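Neutral ceramidase (Pseudomonas aeruginosa, PDB 2ZWS) hydrolyses the N-acyl linkage of ceramides to give sphingosine and free fatty acid, and also runs the reverse synthesis, as a secreted zinc enzyme. Local coordinates at residues E17-G22 with G547-D552; Q31-I36 with H213-D218; Y5-G10 with R140-R145. All coordinates share one frame; numbering follows the deposited sequence.

Contact 1. Residues E17-G22 with G547-D552; sequences EAAEVG and GHPKND
A His-carboxylate hydrogen bond and a buried lysine pin the corner at Glu20 and Val21 to the turn of residues 547-552. His548 NE2 gives its hydrogen to Glu20 OE1 at 2.8 Å, almost straight at 169°. The oxygen lies in the plane of the imidazole, but the histidine meets the carboxylate from above its plane, and the two flat groups are turned 60° apart. The far nitrogen of the ring is used as well: ND1 accepts from Lys550 N at 3.0 Å within the turn, so both ring nitrogens are engaged and the rotation of the imidazole is fixed. With ND1 as acceptor and NE2 as donor, a neutral ring is probable.

The contact joins the N-terminal catalytic part of neutral ceramidase to the C-terminal beta-sandwich, where 547-552 follows strand 539-545; Trp588 of strand 584-591 in the same sheet packs on Ala19, Glu20, His548 and Pro549. Lys550 reaches across with its chain extended beyond CG, passing the carbonyl of Ala19, with Lys550 CE 3.2 Å from Ala19 O. Its NZ then donates to Glu20 O at 2.9 Å, coming from above the carbonyl plane. Water 4 bridges NZ to Glu20 OE1, and Thr510 O accepts a further, weak bond. Val21 CG2 rests against Lys550 CE, flanking the aliphatic end of the lysine.

Glu17 OE2 comes to 3.8 Å from Lys550 CG as the two side chains cross, and takes hydrogens from waters 1 and 2, the latter also donating to Lys550 O; its OE1 is bonded to Thr122. Beside these polar links, the Pro549 ring packs tightly on alanines, CG on Ala19 CB at 3.5 Å and CB on Ala18 CB, while water 3 links Ala18 N to Pro549 O.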
ATOM      1  N   GLU A  17     -13.790   2.480  -3.544  1.00 12.84           N
ATOM      2  CA  GLU A  17     -15.221   2.159  -3.384  1.00 13.97           C
ATOM      3  C   GLU A  17     -15.451   1.263  -2.173  1.00 12.97           C
ATOM      4  O   GLU A  17     -14.870   0.170  -2.084  1.00 13.65           O
ATOM      5  CB  GLU A  17     -15.708   1.490  -4.679  1.00 13.77           C
ATOM      6  CG  GLU A  17     -15.732   2.481  -5.869  1.00 15.68           C
ATOM      7  CD  GLU A  17     -15.719   1.807  -7.227  1.00 18.69           C
ATOM      8  OE1 GLU A  17     -14.666   1.274  -7.667  1.00 20.22           O
ATOM      9  OE2 GLU A  17     -16.791   1.804  -7.853  1.00 21.10           O
ATOM     10  N   ALA A  18     -16.273   1.719  -1.228  1.00 12.26           N
ATOM     11  CA  ALA A  18     -16.424   1.061   0.089  1.00 12.40           C
ATOM     12  C   ALA A  18     -17.474  -0.040   0.177  1.00 12.35           C
ATOM     13  O   ALA A  18     -17.600  -0.713   1.203  1.00 13.70           O
ATOM     14  CB  ALA A  18     -16.680   2.100   1.171  1.00 11.97           C
ATOM     15  N   ALA A  19     -18.228  -0.227  -0.895  1.00 12.60           N
ATOM     16  CA  ALA A  19     -19.054  -1.434  -0.957  1.00 12.38           C
ATOM     17  C   ALA A  19     -19.131  -2.016  -2.347  1.00 13.14           C
ATOM     18  O   ALA A  19     -19.167  -1.289  -3.335  1.00 12.88           O
ATOM     19  CB  ALA A  19     -20.455  -1.146  -0.448  1.00 13.03           C
ATOM     20  N   GLU A  20     -19.133  -3.349  -2.399  1.00 12.94           N
ATOM     21  CA  GLU A  20     -19.426  -4.136  -3.611  1.00 14.67           C
ATOM     22  C   GLU A  20     -18.317  -4.045  -4.680  1.00 14.69           C
ATOM     23  O   GLU A  20     -18.581  -4.080  -5.901  1.00 14.75           O
ATOM     24  CB  GLU A  20     -20.842  -3.820  -4.167  1.00 14.79           C
ATOM     25  CG  GLU A  20     -21.967  -4.236  -3.169  1.00 16.26           C
ATOM     26  CD  GLU A  20     -23.382  -4.157  -3.757  1.00 16.97           C
ATOM     27  OE1 GLU A  20     -23.596  -3.339  -4.676  1.00 17.89           O
ATOM     28  OE2 GLU A  20     -24.274  -4.909  -3.270  1.00 19.72           O
ATOM     29  N   VAL A  21     -17.061  -3.963  -4.219  1.00 14.70           N
ATOM     30  CA  VAL A  21     -15.928  -4.156  -5.109  1.00 14.87           C
ATOM     31  C   VAL A  21     -15.003  -5.219  -4.500  1.00 14.09           C
ATOM     32  O   VAL A  21     -14.654  -5.141  -3.310  1.00 14.16           O
ATOM     33  CB  VAL A  21     -15.127  -2.837  -5.353  1.00 15.49           C
ATOM     34  CG1 VAL A  21     -13.922  -3.089  -6.273  1.00 17.77           C
ATOM     35  CG2 VAL A  21     -16.011  -1.803  -6.010  1.00 15.95           C
ATOM     36  N   GLY A  22     -14.586  -6.194  -5.312  1.00 13.45           N
ATOM     37  CA  GLY A  22     -13.600  -7.178  -4.863  1.00 13.46           C
ATOM     38  C   GLY A  22     -12.354  -6.504  -4.302  1.00 13.33           C
ATOM     39  O   GLY A  22     -11.835  -5.531  -4.881  1.00 13.59           O
ATOM     40  N   GLY A 547     -27.715   5.296   1.411  1.00 15.62           N
ATOM     41  CA  GLY A 547     -27.564   4.966  -0.006  1.00 15.77           C
ATOM     42  C   GLY A 547     -26.170   4.377  -0.240  1.00 16.12           C
ATOM     43  O   GLY A 547     -25.287   4.419   0.629  1.00 16.75           O
ATOM     44  N   HIS A 548     -25.979   3.828  -1.427  1.00 16.38           N
ATOM     45  CA  HIS A 548     -24.765   3.095  -1.774  1.00 15.94           C
ATOM     46  C   HIS A 548     -23.478   3.953  -1.738  1.00 15.64           C
ATOM     47  O   HIS A 548     -23.418   4.983  -2.392  1.00 16.18           O
ATOM     48  CB  HIS A 548     -24.931   2.538  -3.176  1.00 15.94           C
ATOM     49  CG  HIS A 548     -24.129   1.305  -3.426  1.00 15.48           C
ATOM     50  ND1 HIS A 548     -22.755   1.260  -3.286  1.00 15.98           N
ATOM     51  CD2 HIS A 548     -24.511   0.055  -3.780  1.00 16.03           C
ATOM     52  CE1 HIS A 548     -22.331   0.040  -3.567  1.00 17.27           C
ATOM     53  NE2 HIS A 548     -23.377  -0.712  -3.864  1.00 17.34           N
ATOM     54  N   PRO A 549     -22.440   3.519  -0.987  1.00 14.80           N
ATOM     55  CA  PRO A 549     -21.192   4.308  -0.953  1.00 15.21           C
ATOM     56  C   PRO A 549     -20.471   4.395  -2.310  1.00 15.25           C
ATOM     57  O   PRO A 549     -19.601   5.261  -2.460  1.00 14.85           O
ATOM     58  CB  PRO A 549     -20.325   3.572   0.101  1.00 14.99           C
ATOM     59  CG  PRO A 549     -20.881   2.261   0.215  1.00 15.14           C
ATOM     60  CD  PRO A 549     -22.354   2.334  -0.110  1.00 15.43           C
ATOM     61  N   LYS A 550     -20.807   3.526  -3.284  1.00 15.45           N
ATOM     62  CA  LYS A 550     -20.234   3.696  -4.651  1.00 15.65           C
ATOM     63  C   LYS A 550     -20.649   5.026  -5.270  1.00 16.40           C
ATOM     64  O   LYS A 550     -19.987   5.515  -6.195  1.00 18.03           O
ATOM     65  CB  LYS A 550     -20.641   2.584  -5.628  1.00 16.48           C
ATOM     66  CG  LYS A 550     -19.800   1.339  -5.565  1.00 16.74           C
ATOM     67  CD  LYS A 550     -20.332   0.251  -6.538  1.00 16.52           C
ATOM     68  CE  LYS A 550     -19.372  -0.908  -6.533  1.00 16.64           C
ATOM     69  NZ  LYS A 550     -19.808  -1.993  -7.442  1.00 15.24           N
ATOM     70  N   ASN A 551     -21.730   5.612  -4.769  1.00 16.51           N
ATOM     71  CA  ASN A 551     -22.208   6.892  -5.325  1.00 16.86           C
ATOM     72  C   ASN A 551     -21.231   8.054  -5.101  1.00 16.71           C
ATOM     73  O   ASN A 551     -21.153   8.952  -5.928  1.00 18.02           O
ATOM     74  CB  ASN A 551     -23.553   7.287  -4.722  1.00 16.90           C
ATOM     75  CG  ASN A 551     -24.687   6.397  -5.169  1.00 15.46           C
ATOM     76  OD1 ASN A 551     -24.752   5.936  -6.332  1.00 17.37           O
ATOM     77  ND2 ASN A 551     -25.590   6.126  -4.245  1.00 16.85           N
ATOM     78  N   ASP A 552     -20.495   8.028  -3.987  1.00 16.69           N
ATOM     79  CA  ASP A 552     -19.537   9.085  -3.652  1.00 15.85           C
ATOM     80  C   ASP A 552     -18.557   8.506  -2.625  1.00 14.61           C
ATOM     81  O   ASP A 552     -18.971   8.028  -1.576  1.00 14.81           O
ATOM     82  CB  ASP A 552     -20.256  10.322  -3.109  1.00 17.30           C
ATOM     83  CG  ASP A 552     -19.371  11.559  -3.070  1.00 19.98           C
ATOM     84  OD1 ASP A 552     -18.233  11.497  -2.546  1.00 18.89           O
ATOM     85  OD2 ASP A 552     -19.812  12.614  -3.590  1.00 23.23           O
TER
HETATM   86  O   HOH W   1     -17.022  -0.877  -8.942  1.00 26.91           O
HETATM   87  O   HOH W   2     -18.752   3.527  -8.242  1.00 38.68           O
HETATM   88  O   HOH W   3     -17.209   4.439  -1.318  1.00 13.81           O
HETATM   89  O   HOH W   4     -22.439  -2.706  -7.030  1.00 21.19           O

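Contact 2. Residues Q31-I36 with H213-D218; sequences QKTAGI and HLISPD
Strand 32-36 and the short strand 214-215 run parallel, joined by Ala34 N to His213 O at 2.8 Å and by Ile215 N to Gly35 O at 2.9 Å. The second bond is nearly straight (178°), although the donor stands above the carbonyl plane. The first is more bent, at 151°, and the same His213 O also receives a CA-H...O contact from Thr33 CA at 3.3 Å.

Ile36 and Ile215 pair on one face of the sheet, Ile36 CG1 lying 4.3 Å from Ile215 CB. With its CG1 anti to the carbonyl carbon (chi1 -70°), Ile215 lays that branch over Gly35 O and reaches Thr33 CG2, which it crosses at 4.0 Å. Pro102 touches both Thr33 and Ile215, and Thr33 OG1 turns to Glu17 O. Strand 214-215 forms one outer edge of a mixed sheet, and strand 32-36 is bonded on its other side to strand 584-591 through Trp588 and Tyr586; the sheet is therefore shared by the N-terminal and C-terminal parts of the enzyme. It borders the magnesium site: Ile36 is close to the metal ligand Asp579, and Leu214 to His37.

On the opposite face Leu214 sends CD2 across the backbone of Gly35, 3.8 Å from its CA, where the glycine presents no side chain of its own. Leu214 also packs on Gln585 and Arg587. At the start of the pairing, Ala34 CB meets His213 CB at 3.7 Å. Gln31 NE2 is bonded to Asn212 O, just before His213.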
ATOM      1  N   GLN A  31     -14.776 -11.747  -1.578  1.00 18.66           N
ATOM      2  CA  GLN A  31     -14.305 -10.750  -0.632  1.00 16.49           C
ATOM      3  C   GLN A  31     -14.532  -9.366  -1.189  1.00 16.47           C
ATOM      4  O   GLN A  31     -13.596  -8.699  -1.652  1.00 17.27           O
ATOM      5  CB  GLN A  31     -12.829 -10.955  -0.299  1.00 16.83           C
ATOM      6  CG  GLN A  31     -12.423 -10.172   0.936  1.00 15.81           C
ATOM      7  CD  GLN A  31     -10.934  -9.950   1.050  1.00 14.99           C
ATOM      8  OE1 GLN A  31     -10.147 -10.244   0.137  1.00 14.07           O
ATOM      9  NE2 GLN A  31     -10.530  -9.392   2.190  1.00 13.09           N
ATOM     10  N   LYS A  32     -15.784  -8.935  -1.136  1.00 15.72           N
ATOM     11  CA  LYS A  32     -16.132  -7.577  -1.567  1.00 15.70           C
ATOM     12  C   LYS A  32     -16.167  -6.581  -0.420  1.00 14.79           C
ATOM     13  O   LYS A  32     -16.518  -6.944   0.706  1.00 14.68           O
ATOM     14  CB  LYS A  32     -17.450  -7.584  -2.329  1.00 16.75           C
ATOM     15  CG  LYS A  32     -17.362  -8.398  -3.626  1.00 19.00           C
ATOM     16  CD  LYS A  32     -18.413  -7.956  -4.623  1.00 22.61           C
ATOM     17  CE  LYS A  32     -18.505  -8.918  -5.751  1.00 24.23           C
ATOM     18  NZ  LYS A  32     -19.568  -8.439  -6.694  1.00 24.84           N
ATOM     19  N   THR A  33     -15.796  -5.329  -0.702  1.00 13.39           N
ATOM     20  CA  THR A  33     -15.874  -4.311   0.349  1.00 12.78           C
ATOM     21  C   THR A  33     -17.294  -4.208   0.893  1.00 12.79           C
ATOM     22  O   THR A  33     -18.290  -4.407   0.169  1.00 13.11           O
ATOM     23  CB  THR A  33     -15.383  -2.912  -0.111  1.00 12.06           C
ATOM     24  OG1 THR A  33     -16.121  -2.542  -1.291  1.00 12.58           O
ATOM     25  CG2 THR A  33     -13.886  -2.973  -0.493  1.00 13.10           C
ATOM     26  N   ALA A  34     -17.358  -3.906   2.182  1.00 11.67           N
ATOM     27  CA  ALA A  34     -18.637  -3.687   2.872  1.00 11.83           C
ATOM     28  C   ALA A  34     -18.577  -2.589   3.926  1.00 12.49           C
ATOM     29  O   ALA A  34     -19.398  -2.568   4.839  1.00 13.23           O
ATOM     30  CB  ALA A  34     -19.128  -5.015   3.498  1.00 13.33           C
ATOM     31  N   GLY A  35     -17.582  -1.710   3.816  1.00 11.40           N
ATOM     32  CA  GLY A  35     -17.462  -0.575   4.727  1.00 11.75           C
ATOM     33  C   GLY A  35     -16.031  -0.139   4.905  1.00 11.44           C
ATOM     34  O   GLY A  35     -15.149  -0.492   4.100  1.00 11.28           O
ATOM     35  N   ILE A  36     -15.802   0.665   5.949  1.00 10.74           N
ATOM     36  CA  ILE A  36     -14.467   1.179   6.217  1.00 10.03           C
ATOM     37  C   ILE A  36     -14.144   0.975   7.672  1.00 10.60           C
ATOM     38  O   ILE A  36     -14.955   1.298   8.538  1.00 10.48           O
ATOM     39  CB  ILE A  36     -14.400   2.703   5.907  1.00 10.53           C
ATOM     40  CG1 ILE A  36     -14.630   2.933   4.403  1.00 10.89           C
ATOM     41  CG2 ILE A  36     -13.091   3.339   6.438  1.00 11.71           C
ATOM     42  CD1 ILE A  36     -14.802   4.379   4.044  1.00 13.24           C
ATOM     43  N   HIS A 213     -14.242  -7.642   5.381  1.00 13.23           N
ATOM     44  CA  HIS A 213     -14.788  -6.879   4.266  1.00 13.26           C
ATOM     45  C   HIS A 213     -14.655  -5.379   4.456  1.00 13.39           C
ATOM     46  O   HIS A 213     -15.050  -4.605   3.574  1.00 14.29           O
ATOM     47  CB  HIS A 213     -16.244  -7.278   4.046  1.00 13.99           C
ATOM     48  CG  HIS A 213     -16.414  -8.693   3.577  1.00 16.55           C
ATOM     49  ND1 HIS A 213     -16.626  -9.745   4.441  1.00 22.44           N
ATOM     50  CD2 HIS A 213     -16.438  -9.220   2.332  1.00 19.05           C
ATOM     51  CE1 HIS A 213     -16.746 -10.867   3.747  1.00 18.67           C
ATOM     52  NE2 HIS A 213     -16.634 -10.577   2.466  1.00 21.26           N
ATOM     53  N   LEU A 214     -14.081  -4.954   5.587  1.00 13.11           N
ATOM     54  CA  LEU A 214     -13.909  -3.520   5.825  1.00 12.83           C
ATOM     55  C   LEU A 214     -12.583  -3.029   5.259  1.00 12.34           C
ATOM     56  O   LEU A 214     -11.553  -3.691   5.414  1.00 12.05           O
ATOM     57  CB  LEU A 214     -13.914  -3.219   7.319  1.00 11.72           C
ATOM     58  CG  LEU A 214     -15.194  -3.600   8.077  1.00 12.83           C
ATOM     59  CD1 LEU A 214     -15.066  -3.127   9.526  1.00 15.33           C
ATOM     60  CD2 LEU A 214     -16.467  -3.042   7.428  1.00 13.95           C
ATOM     61  N   ILE A 215     -12.612  -1.866   4.612  1.00 12.01           N
ATOM     62  CA  ILE A 215     -11.378  -1.252   4.128  1.00 11.61           C
ATOM     63  C   ILE A 215     -10.465  -0.975   5.289  1.00 11.21           C
ATOM     64  O   ILE A 215     -10.880  -0.447   6.326  1.00 10.79           O
ATOM     65  CB  ILE A 215     -11.670   0.039   3.335  1.00 10.96           C
ATOM     66  CG1 ILE A 215     -12.325  -0.345   2.012  1.00 12.14           C
ATOM     67  CG2 ILE A 215     -10.387   0.842   3.120  1.00 12.64           C
ATOM     68  CD1 ILE A 215     -12.704   0.840   1.105  1.00 12.87           C
ATOM     69  N   SER A 216      -9.196  -1.351   5.119  1.00 10.51           N
ATOM     70  CA  SER A 216      -8.228  -1.117   6.181  1.00 10.52           C
ATOM     71  C   SER A 216      -6.820  -1.046   5.595  1.00 11.02           C
ATOM     72  O   SER A 216      -6.496  -1.776   4.659  1.00 11.89           O
ATOM     73  CB  SER A 216      -8.269  -2.266   7.198  1.00 11.70           C
ATOM     74  OG  SER A 216      -7.192  -2.172   8.120  1.00 13.22           O
ATOM     75  N   PRO A 217      -5.986  -0.168   6.153  1.00 11.41           N
ATOM     76  CA  PRO A 217      -4.577  -0.110   5.784  1.00 10.75           C
ATOM     77  C   PRO A 217      -3.719  -1.115   6.580  1.00 11.45           C
ATOM     78  O   PRO A 217      -2.481  -1.097   6.451  1.00 11.43           O
ATOM     79  CB  PRO A 217      -4.206   1.326   6.143  1.00 11.76           C
ATOM     80  CG  PRO A 217      -5.024   1.601   7.404  1.00 11.98           C
ATOM     81  CD  PRO A 217      -6.334   0.876   7.137  1.00 11.50           C
ATOM     82  N   ASP A 218      -4.375  -1.972   7.371  1.00 11.12           N
ATOM     83  CA  ASP A 218      -3.729  -3.152   7.976  1.00 11.82           C
ATOM     84  C   ASP A 218      -2.615  -2.777   8.934  1.00 10.64           C
ATOM     85  O   ASP A 218      -2.642  -1.682   9.486  1.00 12.16           O
ATOM     86  CB  ASP A 218      -3.282  -4.124   6.876  1.00 12.17           C
ATOM     87  CG  ASP A 218      -3.211  -5.575   7.349  1.00 14.52           C
ATOM     88  OD1 ASP A 218      -2.184  -5.974   7.960  1.00 15.12           O
ATOM     89  OD2 ASP A 218      -4.182  -6.326   7.096  1.00 13.91           O
TER

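Contact 3. Residues Y5-G10 with R140-R145; sequences YRFGLG and RLQPGR
Tyr5 begins an antiparallel beta pairing in which strand 5-13 lies beside strand 142-152 in the large mixed sheet of the N-terminal part of the enzyme. Tyr5 O accepts from Gly144 N at 3.0 Å, whereas the return bond from Tyr5 N to Gly144 O is weak. Gly144 O also lies at the edge of the tyrosine ring, whose hydroxyl is bonded to Gly293 O.

Arg6 forms the non-hydrogen-bonded pair with Pro143, the CA atoms 4.1 Å apart. Its CA also makes a CA-H...O contact with Gln142 O. The arginine chain bends at chi3 and leads off to a salt bridge with Glu48 of strand 41-49, which borders strand 5-13 on its other side.

Phe7 and Gln142 are the next hydrogen-bonded pair, with Phe7 N to Gln142 O and Gln142 N to Phe7 O both at 2.8 Å. Each of the two side chains has CG between its backbone N and carbonyl carbon (chi1 58° in Phe7), which draws both over the neighbouring strand. Gln142 CG sits over the ring face, 4.2 Å from the Phe7 ring centroid, in a CH-pi contact, while the amide plane is tilted 36° to the ring. The CE2 side of the ring approaches Gly144 CA, a position with no side chain in its way; Phe187 adds an edge-to-face contact.

Gly8 still lies close to Leu141, their CA atoms 4.1 Å apart. Leu141 CD2 packs 3.6 Å from Gly8 N, and the leucine side chain also touches Val46 and Glu48. At Leu9 the direct pairing gives way to a water, which accepts from Leu9 N and donates to Arg140 O and Gln142 OE1, and Arg140 CD comes to 3.5 Å from Leu9 O.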
ATOM      1  N   TYR A   5      18.843  20.804   3.952  1.00 17.72           N
ATOM      2  CA  TYR A   5      17.724  20.354   3.121  1.00 16.55           C
ATOM      3  C   TYR A   5      16.500  21.195   3.387  1.00 16.25           C
ATOM      4  O   TYR A   5      16.431  21.912   4.395  1.00 15.89           O
ATOM      5  CB  TYR A   5      17.393  18.874   3.405  1.00 16.65           C
ATOM      6  CG  TYR A   5      18.532  17.934   3.119  1.00 15.62           C
ATOM      7  CD1 TYR A   5      19.240  17.340   4.152  1.00 14.49           C
ATOM      8  CD2 TYR A   5      18.916  17.643   1.805  1.00 17.37           C
ATOM      9  CE1 TYR A   5      20.304  16.470   3.903  1.00 14.78           C
ATOM     10  CE2 TYR A   5      19.986  16.796   1.545  1.00 15.67           C
ATOM     11  CZ  TYR A   5      20.669  16.208   2.598  1.00 16.79           C
ATOM     12  OH  TYR A   5      21.714  15.351   2.342  1.00 18.16           O
ATOM     13  N   ARG A   6      15.542  21.112   2.474  1.00 14.77           N
ATOM     14  CA  ARG A   6      14.176  21.478   2.794  1.00 15.04           C
ATOM     15  C   ARG A   6      13.368  20.210   2.632  1.00 14.49           C
ATOM     16  O   ARG A   6      13.693  19.363   1.785  1.00 14.70           O
ATOM     17  CB  ARG A   6      13.664  22.555   1.851  1.00 15.35           C
ATOM     18  CG  ARG A   6      14.358  23.895   2.041  1.00 17.52           C
ATOM     19  CD  ARG A   6      13.882  24.878   0.979  1.00 20.90           C
ATOM     20  NE  ARG A   6      14.358  24.537  -0.368  1.00 27.11           N
ATOM     21  CZ  ARG A   6      15.493  24.983  -0.901  1.00 28.62           C
ATOM     22  NH1 ARG A   6      16.295  25.793  -0.209  1.00 30.08           N
ATOM     23  NH2 ARG A   6      15.833  24.608  -2.130  1.00 29.89           N
ATOM     24  N   PHE A   7      12.324  20.047   3.427  1.00 12.58           N
ATOM     25  CA  PHE A   7      11.405  18.909   3.163  1.00 12.67           C
ATOM     26  C   PHE A   7       9.961  19.361   3.278  1.00 13.26           C
ATOM     27  O   PHE A   7       9.686  20.391   3.918  1.00 13.66           O
ATOM     28  CB  PHE A   7      11.667  17.706   4.083  1.00 13.35           C
ATOM     29  CG  PHE A   7      11.571  18.010   5.541  1.00 14.87           C
ATOM     30  CD1 PHE A   7      10.327  18.115   6.173  1.00 14.62           C
ATOM     31  CD2 PHE A   7      12.737  18.193   6.299  1.00 15.52           C
ATOM     32  CE1 PHE A   7      10.254  18.408   7.542  1.00 16.62           C
ATOM     33  CE2 PHE A   7      12.657  18.491   7.658  1.00 17.55           C
ATOM     34  CZ  PHE A   7      11.420  18.616   8.264  1.00 16.00           C
ATOM     35  N   GLY A   8       9.057  18.612   2.646  1.00 12.37           N
ATOM     36  CA  GLY A   8       7.641  18.900   2.757  1.00 13.43           C
ATOM     37  C   GLY A   8       6.914  17.603   2.951  1.00 13.38           C
ATOM     38  O   GLY A   8       7.249  16.607   2.287  1.00 13.15           O
ATOM     39  N   LEU A   9       5.977  17.593   3.900  1.00 13.37           N
ATOM     40  CA  LEU A   9       5.233  16.365   4.235  1.00 13.72           C
ATOM     41  C   LEU A   9       3.782  16.581   3.953  1.00 13.66           C
ATOM     42  O   LEU A   9       3.204  17.569   4.385  1.00 14.26           O
ATOM     43  CB  LEU A   9       5.361  16.055   5.713  1.00 14.98           C
ATOM     44  CG  LEU A   9       6.783  16.173   6.275  1.00 16.54           C
ATOM     45  CD1 LEU A   9       6.738  15.990   7.767  1.00 17.55           C
ATOM     46  CD2 LEU A   9       7.635  15.101   5.618  1.00 15.25           C
ATOM     47  N   GLY A  10       3.169  15.663   3.227  1.00 12.46           N
ATOM     48  CA  GLY A  10       1.759  15.797   2.841  1.00 13.18           C
ATOM     49  C   GLY A  10       1.038  14.459   2.914  1.00 12.46           C
ATOM     50  O   GLY A  10       1.660  13.397   2.795  1.00 11.85           O
ATOM     51  N   ARG A 140       4.165  22.749   1.731  1.00 17.18           N
ATOM     52  CA  ARG A 140       4.598  22.778   3.128  1.00 17.89           C
ATOM     53  C   ARG A 140       6.120  22.639   3.272  1.00 17.54           C
ATOM     54  O   ARG A 140       6.624  22.252   4.326  1.00 17.28           O
ATOM     55  CB  ARG A 140       3.865  21.695   3.936  1.00 18.06           C
ATOM     56  CG  ARG A 140       2.354  21.941   4.029  1.00 21.00           C
ATOM     57  CD  ARG A 140       1.610  20.720   4.513  1.00 24.69           C
ATOM     58  NE  ARG A 140       0.189  21.008   4.749  1.00 27.76           N
ATOM     59  CZ  ARG A 140      -0.719  21.255   3.797  1.00 28.41           C
ATOM     60  NH1 ARG A 140      -0.382  21.300   2.509  1.00 24.56           N
ATOM     61  NH2 ARG A 140      -1.980  21.510   4.143  1.00 32.01           N
ATOM     62  N   LEU A 141       6.856  23.003   2.228  1.00 17.35           N
ATOM     63  CA  LEU A 141       8.310  22.907   2.295  1.00 17.53           C
ATOM     64  C   LEU A 141       8.865  23.750   3.442  1.00 16.66           C
ATOM     65  O   LEU A 141       8.404  24.877   3.673  1.00 17.35           O
ATOM     66  CB  LEU A 141       8.975  23.259   0.962  1.00 17.93           C
ATOM     67  CG  LEU A 141       8.928  22.153  -0.113  1.00 18.33           C
ATOM     68  CD1 LEU A 141       9.152  22.730  -1.507  1.00 20.98           C
ATOM     69  CD2 LEU A 141       9.957  21.086   0.186  1.00 21.15           C
ATOM     70  N   GLN A 142       9.834  23.197   4.159  1.00 15.68           N
ATOM     71  CA  GLN A 142      10.461  23.878   5.308  1.00 16.41           C
ATOM     72  C   GLN A 142      11.916  23.423   5.438  1.00 15.89           C
ATOM     73  O   GLN A 142      12.248  22.301   5.101  1.00 15.65           O
ATOM     74  CB  GLN A 142       9.704  23.530   6.605  1.00 16.41           C
ATOM     75  CG  GLN A 142       9.624  22.023   6.882  1.00 18.17           C
ATOM     76  CD  GLN A 142       8.797  21.687   8.102  1.00 17.99           C
ATOM     77  OE1 GLN A 142       7.835  20.921   8.031  1.00 20.45           O
ATOM     78  NE2 GLN A 142       9.163  22.261   9.225  1.00 18.64           N
ATOM     79  N   PRO A 143      12.800  24.288   5.951  1.00 15.84           N
ATOM     80  CA  PRO A 143      14.180  23.870   6.174  1.00 16.04           C
ATOM     81  C   PRO A 143      14.309  22.829   7.277  1.00 15.54           C
ATOM     82  O   PRO A 143      13.586  22.875   8.265  1.00 16.93           O
ATOM     83  CB  PRO A 143      14.881  25.162   6.617  1.00 16.36           C
ATOM     84  CG  PRO A 143      13.818  26.058   7.035  1.00 18.08           C
ATOM     85  CD  PRO A 143      12.560  25.687   6.340  1.00 16.87           C
ATOM     86  N   GLY A 144      15.253  21.912   7.130  1.00 15.07           N
ATOM     87  CA  GLY A 144      15.425  20.896   8.142  1.00 15.82           C
ATOM     88  C   GLY A 144      16.629  20.022   7.917  1.00 15.63           C
ATOM     89  O   GLY A 144      17.464  20.256   7.003  1.00 16.01           O
ATOM     90  N   ARG A 145      16.724  19.047   8.803  1.00 15.00           N
ATOM     91  CA  ARG A 145      17.787  18.059   8.809  1.00 14.57           C
ATOM     92  C   ARG A 145      17.166  16.680   8.644  1.00 14.08           C
ATOM     93  O   ARG A 145      15.998  16.439   9.017  1.00 14.57           O
ATOM     94  CB  ARG A 145      18.514  18.097  10.143  1.00 13.75           C
ATOM     95  CG  ARG A 145      19.146  19.467  10.392  1.00 15.96           C
ATOM     96  CD  ARG A 145      19.712  19.611  11.789  1.00 17.06           C
ATOM     97  NE  ARG A 145      20.964  18.889  11.997  1.00 17.06           N
ATOM     98  CZ  ARG A 145      21.703  18.986  13.111  1.00 18.28           C
ATOM     99  NH1 ARG A 145      22.845  18.325  13.217  1.00 20.41           N
ATOM    100  NH2 ARG A 145      21.290  19.753  14.127  1.00 18.47           N
TER
HETATM  101  O   HOH W   5       6.260  19.969   5.737  1.00 16.58           O

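Overall arrangement
Contacts 1 and 2 are buried and adjoining, their centres about 11 Å apart: Thr33 of strand 32-36 is probably hydrogen-bonded through its backbone to Glu20 and Val21, so the corner of 17-22 leans directly on the sheet of contact 2. Both also meet strand 584-591. Contact 3 lies on the opposite side of the chain's centre from contact 2, about 33 Å between their centres, and is partly exposed, within the catalytic part alone. Chemistry follows place: contact 1 joins two loops through polar side chains and waters, contact 2 uses two backbone bonds and aliphatic packing near magnesium, and contact 3 relies on antiparallel backbone pairing that a water takes over at one end, with a glutamine-phenylalanine CH-pi contact.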